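Local coordinates for protein DspB (Aggregatibacter actinomycetemcomitans, PDB 1YHT) that hydrolyses terminal N-acetyl-beta-hexosaminides as a family 20 glycoside hydrolase and releases biofilms, probably by cutting their matrix polysaccharide, at residues T19-D24 against A325-W330; S43-N48 against L349-I354; D116-M121 against D183-S188; R214-G219 against T235-D240. One frame throughout, in Å; residues are numbered along the deposited sequence.

Contact 1 of 4, residues T19-D24 against A325-W330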
# COMPACT_ATOMS: atom_id res chain seq x y z
N THR A 19 -4.00 13.14 3.50
CA THR A 19 -3.25 13.16 2.26
C THR A 19 -1.79 12.86 2.51
O THR A 19 -1.24 13.20 3.58
CB THR A 19 -3.43 14.52 1.54
OG1 THR A 19 -3.04 14.39 0.17
CG2 THR A 19 -2.58 15.58 2.21
N GLY A 20 -1.17 12.22 1.54
CA GLY A 20 0.23 11.83 1.65
C GLY A 20 0.75 11.01 0.52
O GLY A 20 0.33 11.15 -0.63
N LEU A 21 1.68 10.13 0.88
CA LEU A 21 2.45 9.33 -0.05
C LEU A 21 2.27 7.87 0.30
O LEU A 21 2.34 7.47 1.47
CB LEU A 21 3.93 9.66 0.08
CG LEU A 21 4.95 8.85 -0.68
CD1 LEU A 21 4.77 9.01 -2.14
CD2 LEU A 21 6.31 9.27 -0.25
N MET A 22 2.08 7.07 -0.74
CA MET A 22 2.30 5.64 -0.61
C MET A 22 3.64 5.32 -1.24
O MET A 22 3.88 5.57 -2.45
CB MET A 22 1.18 4.89 -1.31
CG MET A 22 1.13 3.46 -1.00
SD MET A 22 2.05 2.25 -1.92
CE MET A 22 2.69 2.83 -3.48
N LEU A 23 4.52 4.74 -0.45
CA LEU A 23 5.86 4.48 -0.92
C LEU A 23 6.05 2.99 -0.92
O LEU A 23 5.92 2.33 0.14
CB LEU A 23 6.92 5.14 -0.01
CG LEU A 23 8.36 5.06 -0.58
CD1 LEU A 23 8.59 5.83 -1.87
CD2 LEU A 23 9.35 5.49 0.44
N ASP A 24 6.35 2.46 -2.11
CA ASP A 24 6.60 1.03 -2.28
C ASP A 24 8.09 0.79 -2.08
O ASP A 24 8.90 1.05 -2.95
CB ASP A 24 6.12 0.57 -3.65
CG ASP A 24 6.64 -0.79 -4.07
OD1 ASP A 24 7.13 -1.60 -3.24
OD2 ASP A 24 6.53 -1.07 -5.29
N ALA A 325 -6.46 11.59 -0.42
CA ALA A 325 -5.78 11.14 -1.64
C ALA A 325 -4.33 10.91 -1.37
O ALA A 325 -3.79 11.44 -0.39
CB ALA A 325 -5.92 12.18 -2.76
N ALA A 326 -3.70 10.11 -2.20
CA ALA A 326 -2.25 9.91 -2.09
C ALA A 326 -1.63 9.77 -3.45
O ALA A 326 -2.26 9.26 -4.37
CB ALA A 326 -1.96 8.68 -1.28
N LEU A 327 -0.39 10.24 -3.57
CA LEU A 327 0.51 9.82 -4.63
C LEU A 327 1.09 8.46 -4.26
O LEU A 327 1.60 8.32 -3.16
CB LEU A 327 1.69 10.76 -4.77
CG LEU A 327 2.73 10.47 -5.87
CD1 LEU A 327 2.18 10.67 -7.26
CD2 LEU A 327 3.98 11.40 -5.72
N SER A 328 1.10 7.54 -5.20
CA SER A 328 1.75 6.25 -5.05
C SER A 328 2.99 6.15 -5.96
O SER A 328 2.89 6.35 -7.16
CB SER A 328 0.75 5.13 -5.39
OG SER A 328 -0.34 5.04 -4.45
N ILE A 329 4.15 5.86 -5.38
CA ILE A 329 5.38 5.67 -6.13
C ILE A 329 5.72 4.20 -6.07
O ILE A 329 6.21 3.71 -5.05
CB ILE A 329 6.56 6.49 -5.53
CG1 ILE A 329 6.20 7.98 -5.39
CG2 ILE A 329 7.82 6.23 -6.38
CD1 ILE A 329 7.30 8.89 -4.73
N TRP A 330 5.52 3.53 -7.18
CA TRP A 330 5.69 2.12 -7.31
C TRP A 330 7.05 1.82 -7.88
O TRP A 330 7.56 2.56 -8.74
CB TRP A 330 4.61 1.50 -8.18
CG TRP A 330 3.20 1.63 -7.63
CD1 TRP A 330 2.27 2.51 -8.02
CD2 TRP A 330 2.60 0.82 -6.63
NE1 TRP A 330 1.10 2.32 -7.32
CE2 TRP A 330 1.29 1.29 -6.45
CE3 TRP A 330 3.05 -0.25 -5.85
CZ2 TRP A 330 0.41 0.71 -5.54
CZ3 TRP A 330 2.19 -0.81 -4.94
CH2 TRP A 330 0.89 -0.33 -4.78
O HOH W 1 8.83 2.86 -4.98

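Contact 2 of 4, residues S43-N48 against L349-I354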
# COMPACT_ATOMS: atom_id res chain seq x y z
N SER A 43 5.18 16.87 4.94
CA SER A 43 4.95 17.78 6.05
C SER A 43 4.86 19.23 5.60
O SER A 43 3.91 19.93 5.95
CB SER A 43 6.09 17.66 7.05
OG SER A 43 5.91 18.59 8.10
N LEU A 44 5.88 19.67 4.84
CA LEU A 44 5.93 21.02 4.33
C LEU A 44 4.83 21.34 3.34
O LEU A 44 4.46 22.52 3.17
CB LEU A 44 7.27 21.27 3.63
CG LEU A 44 8.48 21.24 4.58
CD1 LEU A 44 9.78 21.11 3.80
CD2 LEU A 44 8.51 22.46 5.51
N SER A 45 4.30 20.33 2.65
CA SER A 45 3.19 20.58 1.71
C SER A 45 1.83 20.60 2.41
O SER A 45 0.81 20.90 1.77
CB SER A 45 3.17 19.50 0.63
OG SER A 45 4.43 19.43 -0.03
N GLY A 46 1.80 20.25 3.70
CA GLY A 46 0.56 20.21 4.49
C GLY A 46 -0.13 18.85 4.47
O GLY A 46 -1.33 18.74 4.80
N GLY A 47 0.60 17.81 4.11
CA GLY A 47 0.06 16.43 4.16
C GLY A 47 0.18 15.85 5.54
O GLY A 47 0.76 16.48 6.47
N ASN A 48 -0.32 14.61 5.71
CA ASN A 48 -0.30 14.01 7.03
C ASN A 48 -0.06 12.50 7.15
O ASN A 48 -0.09 12.00 8.26
CB ASN A 48 -1.53 14.42 7.80
CG ASN A 48 -2.73 14.19 7.03
OD1 ASN A 48 -2.78 13.23 6.27
ND2 ASN A 48 -3.69 15.09 7.15
N LEU A 349 5.60 16.53 -7.94
CA LEU A 349 4.37 15.81 -8.16
C LEU A 349 3.70 15.54 -6.82
O LEU A 349 2.48 15.64 -6.68
CB LEU A 349 4.68 14.54 -8.94
CG LEU A 349 3.56 13.52 -9.11
CD1 LEU A 349 2.34 14.10 -9.79
CD2 LEU A 349 4.10 12.31 -9.91
N LEU A 350 4.50 15.17 -5.83
CA LEU A 350 3.94 14.91 -4.50
C LEU A 350 3.34 16.17 -3.89
O LEU A 350 2.27 16.14 -3.32
CB LEU A 350 5.03 14.32 -3.57
CG LEU A 350 4.59 14.05 -2.12
CD1 LEU A 350 3.34 13.14 -2.00
CD2 LEU A 350 5.75 13.53 -1.28
N GLU A 351 4.06 17.29 -4.01
CA GLU A 351 3.53 18.60 -3.61
C GLU A 351 2.19 18.93 -4.27
O GLU A 351 1.26 19.37 -3.61
CB GLU A 351 4.54 19.73 -3.90
CG GLU A 351 5.77 19.64 -3.03
CD GLU A 351 6.85 20.65 -3.43
OE1 GLU A 351 6.68 21.37 -4.45
OE2 GLU A 351 7.84 20.70 -2.68
N ALA A 352 2.13 18.75 -5.58
CA ALA A 352 0.92 19.02 -6.38
C ALA A 352 -0.28 18.18 -5.91
O ALA A 352 -1.36 18.68 -5.76
CB ALA A 352 1.17 18.71 -7.84
N VAL A 353 -0.07 16.89 -5.71
CA VAL A 353 -1.15 16.01 -5.26
C VAL A 353 -1.70 16.46 -3.88
O VAL A 353 -2.93 16.56 -3.68
CB VAL A 353 -0.69 14.54 -5.20
CG1 VAL A 353 -1.80 13.64 -4.57
CG2 VAL A 353 -0.33 14.03 -6.59
N ILE A 354 -0.80 16.79 -2.97
CA ILE A 354 -1.16 17.24 -1.62
C ILE A 354 -1.91 18.57 -1.69
O ILE A 354 -2.94 18.72 -1.06
CB ILE A 354 0.08 17.35 -0.66
CG1 ILE A 354 0.62 15.96 -0.33
CG2 ILE A 354 -0.28 18.07 0.61
CD1 ILE A 354 1.99 15.92 0.35

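Contact 3 of 4, residues D116-M121 against D183-S188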
# COMPACT_ATOMS: atom_id res chain seq x y z
N ASP A 116 0.35 -6.63 2.86
CA ASP A 116 -0.57 -6.98 1.80
C ASP A 116 -0.86 -8.50 1.84
O ASP A 116 -0.00 -9.32 2.18
CB ASP A 116 -0.02 -6.54 0.43
CG ASP A 116 -1.10 -6.41 -0.63
OD1 ASP A 116 -2.24 -6.92 -0.41
OD2 ASP A 116 -0.78 -5.83 -1.71
N SER A 117 -2.11 -8.80 1.56
CA SER A 117 -2.64 -10.17 1.47
C SER A 117 -4.03 -10.05 0.86
O SER A 117 -4.62 -8.96 0.84
CB SER A 117 -2.66 -10.87 2.82
OG SER A 117 -3.83 -10.60 3.58
N PRO A 118 -4.56 -11.19 0.34
CA PRO A 118 -3.99 -12.52 0.28
C PRO A 118 -2.96 -12.77 -0.80
O PRO A 118 -2.29 -13.81 -0.76
CB PRO A 118 -5.22 -13.42 -0.03
CG PRO A 118 -6.15 -12.58 -0.68
CD PRO A 118 -5.92 -11.15 -0.21
N ASN A 119 -2.86 -11.87 -1.78
CA ASN A 119 -1.83 -11.96 -2.83
C ASN A 119 -0.65 -11.02 -2.44
O ASN A 119 -0.59 -10.59 -1.28
CB ASN A 119 -2.49 -11.66 -4.20
CG ASN A 119 -1.85 -12.43 -5.39
OD1 ASN A 119 -2.49 -13.33 -6.03
ND2 ASN A 119 -0.61 -12.08 -5.71
N HIS A 120 0.25 -10.72 -3.37
CA HIS A 120 1.31 -9.73 -3.15
C HIS A 120 2.07 -10.01 -1.83
O HIS A 120 2.39 -9.11 -1.05
CB HIS A 120 0.70 -8.32 -3.21
CG HIS A 120 0.37 -7.86 -4.60
ND1 HIS A 120 1.35 -7.55 -5.52
CD2 HIS A 120 -0.82 -7.69 -5.23
CE1 HIS A 120 0.77 -7.20 -6.67
NE2 HIS A 120 -0.55 -7.26 -6.51
N MET A 121 2.38 -11.29 -1.61
CA MET A 121 3.04 -11.69 -0.35
C MET A 121 4.07 -12.77 -0.49
O MET A 121 4.38 -13.46 0.48
CB MET A 121 2.00 -12.02 0.74
CG MET A 121 1.04 -13.14 0.45
SD MET A 121 -0.15 -13.51 1.76
CE MET A 121 0.92 -13.51 3.20
N ASP A 183 -5.49 -6.14 -2.77
CA ASP A 183 -5.44 -5.91 -4.21
C ASP A 183 -5.06 -7.13 -5.01
O ASP A 183 -4.26 -7.96 -4.57
CB ASP A 183 -4.48 -4.76 -4.56
CG ASP A 183 -3.03 -5.05 -4.14
OD1 ASP A 183 -2.83 -5.67 -3.07
OD2 ASP A 183 -2.09 -4.65 -4.87
N GLU A 184 -5.68 -7.21 -6.19
CA GLU A 184 -5.35 -8.14 -7.26
C GLU A 184 -5.28 -9.57 -6.79
O GLU A 184 -4.32 -10.26 -7.10
CB GLU A 184 -4.01 -7.74 -7.93
CG GLU A 184 -3.95 -6.33 -8.46
CD GLU A 184 -2.66 -6.02 -9.22
OE1 GLU A 184 -1.57 -6.36 -8.70
OE2 GLU A 184 -2.75 -5.44 -10.35
N PHE A 185 -6.30 -10.05 -6.10
CA PHE A 185 -6.31 -11.39 -5.56
C PHE A 185 -7.44 -12.16 -6.27
O PHE A 185 -8.40 -11.54 -6.80
CB PHE A 185 -6.54 -11.38 -4.03
CG PHE A 185 -7.90 -10.88 -3.63
CD1 PHE A 185 -8.96 -11.75 -3.53
CD2 PHE A 185 -8.15 -9.53 -3.45
CE1 PHE A 185 -10.21 -11.31 -3.23
CE2 PHE A 185 -9.42 -9.08 -3.18
CZ PHE A 185 -10.44 -9.98 -3.05
N GLY A 186 -7.32 -13.48 -6.30
CA GLY A 186 -8.38 -14.33 -6.86
C GLY A 186 -8.69 -14.19 -8.34
O GLY A 186 -9.81 -14.47 -8.79
N TYR A 187 -7.71 -13.80 -9.13
CA TYR A 187 -7.99 -13.48 -10.52
C TYR A 187 -8.45 -14.70 -11.34
O TYR A 187 -9.28 -14.55 -12.25
CB TYR A 187 -6.82 -12.76 -11.21
CG TYR A 187 -6.78 -11.22 -11.01
CD1 TYR A 187 -5.73 -10.47 -11.53
CD2 TYR A 187 -7.79 -10.53 -10.32
CE1 TYR A 187 -5.67 -9.07 -11.39
CE2 TYR A 187 -7.74 -9.14 -10.16
CZ TYR A 187 -6.67 -8.42 -10.71
OH TYR A 187 -6.61 -7.04 -10.60
N SER A 188 -7.93 -15.89 -11.00
CA SER A 188 -8.28 -17.14 -11.72
C SER A 188 -9.40 -17.93 -11.03
O SER A 188 -9.85 -18.97 -11.54
CB SER A 188 -7.04 -18.03 -11.87
O HOH W 2 -3.37 -8.98 -2.28

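Contact 4 of 4, residues R214-G219 against T235-D240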
# COMPACT_ATOMS: atom_id res chain seq x y z
N ARG A 214 -7.31 0.21 6.70
CA ARG A 214 -7.31 0.65 5.32
C ARG A 214 -7.22 -0.58 4.41
O ARG A 214 -6.61 -1.62 4.75
CB ARG A 214 -6.18 1.66 5.05
CG ARG A 214 -6.40 2.98 5.74
CD ARG A 214 -6.90 4.11 4.80
NE ARG A 214 -7.33 5.27 5.58
CZ ARG A 214 -6.59 6.34 5.88
NH1 ARG A 214 -5.36 6.49 5.41
NH2 ARG A 214 -7.10 7.28 6.68
N MET A 215 -7.86 -0.47 3.25
CA MET A 215 -7.93 -1.56 2.30
C MET A 215 -8.11 -1.08 0.86
O MET A 215 -8.83 -0.14 0.62
CB MET A 215 -9.12 -2.45 2.68
CG MET A 215 -9.11 -3.74 1.99
SD MET A 215 -10.53 -4.76 2.53
CE MET A 215 -11.79 -3.95 1.59
N TRP A 216 -7.46 -1.78 -0.10
CA TRP A 216 -7.61 -1.51 -1.53
C TRP A 216 -9.07 -1.84 -1.95
O TRP A 216 -9.73 -2.66 -1.30
CB TRP A 216 -6.59 -2.32 -2.36
CG TRP A 216 -5.14 -1.99 -2.13
CD1 TRP A 216 -4.17 -2.80 -1.63
CD2 TRP A 216 -4.49 -0.73 -2.41
NE1 TRP A 216 -2.96 -2.14 -1.58
CE2 TRP A 216 -3.13 -0.88 -2.05
CE3 TRP A 216 -4.91 0.46 -3.00
CZ2 TRP A 216 -2.19 0.15 -2.22
CZ3 TRP A 216 -4.02 1.46 -3.18
CH2 TRP A 216 -2.64 1.31 -2.77
N ASN A 217 -9.58 -1.19 -3.00
CA ASN A 217 -11.02 -1.40 -3.37
C ASN A 217 -11.37 -2.68 -4.14
O ASN A 217 -12.52 -2.92 -4.39
CB ASN A 217 -11.57 -0.22 -4.16
CG ASN A 217 -10.92 -0.06 -5.49
OD1 ASN A 217 -9.78 0.37 -5.58
ND2 ASN A 217 -11.63 -0.45 -6.56
N ASP A 218 -10.38 -3.48 -4.50
CA ASP A 218 -10.54 -4.50 -5.52
C ASP A 218 -11.66 -5.51 -5.20
O ASP A 218 -12.35 -5.98 -6.12
CB ASP A 218 -9.26 -5.30 -5.75
CG ASP A 218 -8.06 -4.45 -6.06
OD1 ASP A 218 -7.30 -4.85 -6.96
OD2 ASP A 218 -7.86 -3.42 -5.38
N GLY A 219 -11.80 -5.85 -3.92
CA GLY A 219 -12.75 -6.87 -3.49
C GLY A 219 -14.11 -6.37 -3.16
O GLY A 219 -14.93 -7.11 -2.69
N THR A 235 -8.87 2.68 0.10
CA THR A 235 -7.92 3.33 -0.82
C THR A 235 -8.25 2.90 -2.25
O THR A 235 -7.91 1.80 -2.69
CB THR A 235 -6.41 3.04 -0.40
OG1 THR A 235 -6.12 1.63 -0.36
CG2 THR A 235 -6.17 3.59 0.94
N TYR A 236 -8.97 3.78 -2.96
CA TYR A 236 -9.64 3.48 -4.24
C TYR A 236 -8.77 3.87 -5.42
O TYR A 236 -8.64 5.08 -5.74
CB TYR A 236 -11.00 4.22 -4.36
CG TYR A 236 -11.94 3.56 -5.36
CD1 TYR A 236 -13.04 2.81 -4.93
CD2 TYR A 236 -11.68 3.60 -6.72
CE1 TYR A 236 -13.88 2.13 -5.85
CE2 TYR A 236 -12.50 2.96 -7.63
CZ TYR A 236 -13.64 2.24 -7.20
OH TYR A 236 -14.47 1.57 -8.13
N TRP A 237 -8.17 2.87 -6.05
CA TRP A 237 -7.15 3.12 -7.07
C TRP A 237 -7.59 2.97 -8.53
O TRP A 237 -7.07 3.65 -9.41
CB TRP A 237 -5.92 2.29 -6.84
CG TRP A 237 -6.05 0.83 -7.05
CD1 TRP A 237 -6.63 -0.07 -6.22
CD2 TRP A 237 -5.55 0.09 -8.16
NE1 TRP A 237 -6.53 -1.32 -6.74
CE2 TRP A 237 -5.88 -1.26 -7.94
CE3 TRP A 237 -4.86 0.45 -9.32
CZ2 TRP A 237 -5.52 -2.27 -8.82
CZ3 TRP A 237 -4.48 -0.56 -10.21
CH2 TRP A 237 -4.82 -1.90 -9.96
N SER A 238 -8.54 2.06 -8.76
CA SER A 238 -9.07 1.83 -10.10
C SER A 238 -10.41 1.09 -10.01
O SER A 238 -10.59 0.18 -9.18
CB SER A 238 -8.08 0.98 -10.88
OG SER A 238 -8.49 0.84 -12.22
N TYR A 239 -11.33 1.46 -10.90
CA TYR A 239 -12.59 0.73 -11.07
C TYR A 239 -12.38 -0.69 -11.57
O TYR A 239 -13.18 -1.58 -11.29
CB TYR A 239 -13.48 1.49 -12.08
CG TYR A 239 -15.00 1.44 -11.93
CD1 TYR A 239 -15.79 2.29 -12.71
CD2 TYR A 239 -15.65 0.54 -11.07
CE1 TYR A 239 -17.16 2.29 -12.63
CE2 TYR A 239 -17.07 0.51 -11.02
CZ TYR A 239 -17.81 1.40 -11.82
OH TYR A 239 -19.17 1.46 -11.79
N ASP A 240 -11.31 -0.92 -12.32
CA ASP A 240 -11.17 -2.18 -13.05
C ASP A 240 -9.78 -2.82 -13.04
O ASP A 240 -9.47 -3.73 -13.85
CB ASP A 240 -11.67 -1.96 -14.49
CG ASP A 240 -10.94 -0.82 -15.21
OD1 ASP A 240 -9.79 -0.48 -14.81
OD2 ASP A 240 -11.52 -0.28 -16.18

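Contact 1 of 4, residues T19-D24 against A325-W330
Met22 donates its N-H to Leu327 O (2.8 Å) and accepts from Ile329 N through its own carbonyl O (3.0 Å), so both polar backbone atoms of this one residue are taken up by the neighbouring strand. The second of these bonds is nearly straight, at 169° at the hydrogen. Leu327 N to Gly20 O and Asp24 N to Ile329 O continue the alternation, while Gly20 N reaches Ala325 O only weakly. That last carbonyl is also gripped from above its plane by the hydroxyl of Thr19, OG1 to Ala325 O being 3.1 Å. At the other end a water donates to both Asp24 O and Ile329 O. The strands run parallel, and as the first and last of the beta/alpha (TIM) barrel they close its wall, with strand 49-53 on the far flank of 18-24. On the face carrying Leu21, Leu23, Leu327 and Ile329 the side chains meet helices 32-44 and 339-358; Leu21 CD1 lies 3.6 Å from Ile329 CD1. The face with Met22, Ala326 and Ser328 looks into the barrel. There the Met22 chain, bent at chi2 (-89°), lays its methyl CE over the Trp330 six-membered ring, 3.5 Å from the centroid, with the sulfur over the same face: a CH-pi and Met-aromatic contact. Asp24 OD2 sits at the edge of that ring, 3.6 Å from Trp330 CE3, and its carboxylate is held by Arg27, Ala26 N and Gly331 N. His53 and Tyr278 meet Trp330 edge-to-face.

Contact 2 of 4, residues S43-N48 against L349-I354
Glu351 brings its aliphatic stem, not its charge, to the 43-48 segment: CG lies 3.3 Å from Ser45 OG, and the chain then runs on extended, carrying the carboxylate away from the serine. The same hydroxyl is 3.8 Å from Glu351 CA, so it rests against the surface of helix 339-358 while its hydrogen bond goes to Thr41 O, one turn back in helix 32-44. Nearly one turn on from Glu351 comes Ile354, which makes most of the remaining contact. Its methyl CG2, anti to the backbone N, is set against the turn where chain 43-48 leaves the helix: it is 3.2 Å from Ser45 O and 3.6 Å from Gly47 N. The other branch passes alongside the serine, with CD1 3.8 Å from Ser45 CB. This turn is a Schellman motif in which Gly46, at positive phi (91°), sends its N-H back to Ser43 O (3.1 Å). Gly47, also without a side chain, lets the backbone pass close to the isoleucine, Gly47 CA standing 4.3 Å from Ile354 CD1. Ile354 reaches inward to Thr19 as well. The two helices are the first and last of the barrel's main outer layer, lying side by side over the strands that close it. No hydrogen bond or salt bridge crosses between the two segments; they are held by methyl and methylene groups against a serine and a glycine-rich backbone, a contact of shape in which the serine hydroxyl spends its hydrogen bond on Thr41 O.

Contact 3 of 4, residues D116-M121 against D183-S188
His120 NE2 donates to Glu184 OE1, 2.6 Å away. Imidazole and carboxylate are nearly coplanar, 10° apart; the oxygen lies at the ring edge and uses its anti lone pair, the side away from the other oxygen. On the far edge of the ring, His120 ND1 is bonded to Asp56, which together with Glu184 fixes the rotation of the imidazole. Carboxylate meets carboxylate next to it: Asp116 OD2 comes within 2.5 Å of Asp183 OD1, their planes 20° apart and so nearly coplanar. Asp183 is placed there by its first torsion (61°), which tucks CG between its backbone N and carbonyl carbon and brings OD2 to 3.3 Å from His120 CD2. A water bridges the segments, accepting from Asn119 N (3.0 Å) and lying within donating distance of Asp183 O and Asp116 OD1; the latter also receives Gly182 N. The apolar contact is between Pro118, preceded by a cis peptide, and Phe185: Pro118 CG lies 3.6 Å from Phe185 CB. The Phe185 ring then leads away to Phe195. An acetate lies about 3 Å from the side chain of Asp183 and a glycerol about 4 Å from that of Glu184, consistent with a pocket here. Neighbouring Asp and Glu just beyond the fourth barrel strand are a hallmark of family 20 hydrolases, and Asp183-Glu184, flanked by Asp116 at the C-terminal end of strand 110-117 and His120 in the loop after it, are consistent with that active-site pair.

Contact 4 of 4, residues R214-G219 against T235-D240
Arg214 touches Thr235 through its aliphatic part, CD to CG2 at 4.0 Å, while its guanidinium group is paired with Glu233. Next along the strand, Met215 O takes the backbone N-H of Thr235 (2.9 Å), the main bond of this short parallel pairing. Trp216 offers a face of its indole to Thr235 OG1, which sits 3.1 Å above the plane towards the rim and is itself bonded to His179; the ring NE1 goes to Glu114. Asn217 N reaches Thr235 O only weakly, and from here the side chain carries the pairing. Its first torsion (66°) places the amide flat on the Tyr236 ring, planes 13° apart, with both ends in use: OD1 receives Trp237 N at 3.0 Å, and ND2 donates almost straight (166°) to Ser238 O at 2.9 Å. Asp218 then accepts from Trp237 NE1 on the syn side of OD2, 2.8 Å away, OD2 lying in the plane of the indole. Through both ends of its amide Asn217 thus ties down the loop after strand 233-236, and Asp218 helps to fix the rotation of Trp237. Trp216 and Trp237, close to the bound acetate and glycerol respectively, are therefore held in set orientations at the probable substrate pocket.

Overall arrangement
Contact 1 closes the barrel wall, and contact 2, its centre about 10 Å away, joins the helices outside it; Leu327 CD1 packs on Leu349 CD2 at 3.7 Å, and Thr19 O meets Asn48 N at 2.7 Å. Contacts 3 and 4, with centres about 12 Å apart, both contribute residues to the probable active-site pocket: Glu184 N lies 3.0 Å from Asp218 OD1, and Asp183 OD1 is 3.5 Å from Trp216 CD1. Contact 1 reaches the pocket through Trp330, whose CH2 is 4.0 Å from Trp216 CZ2; acetate and glycerol lie about 4 Å from the Trp330 side chain. Contact 2 is remote, about 30 Å from contact 3 between centres.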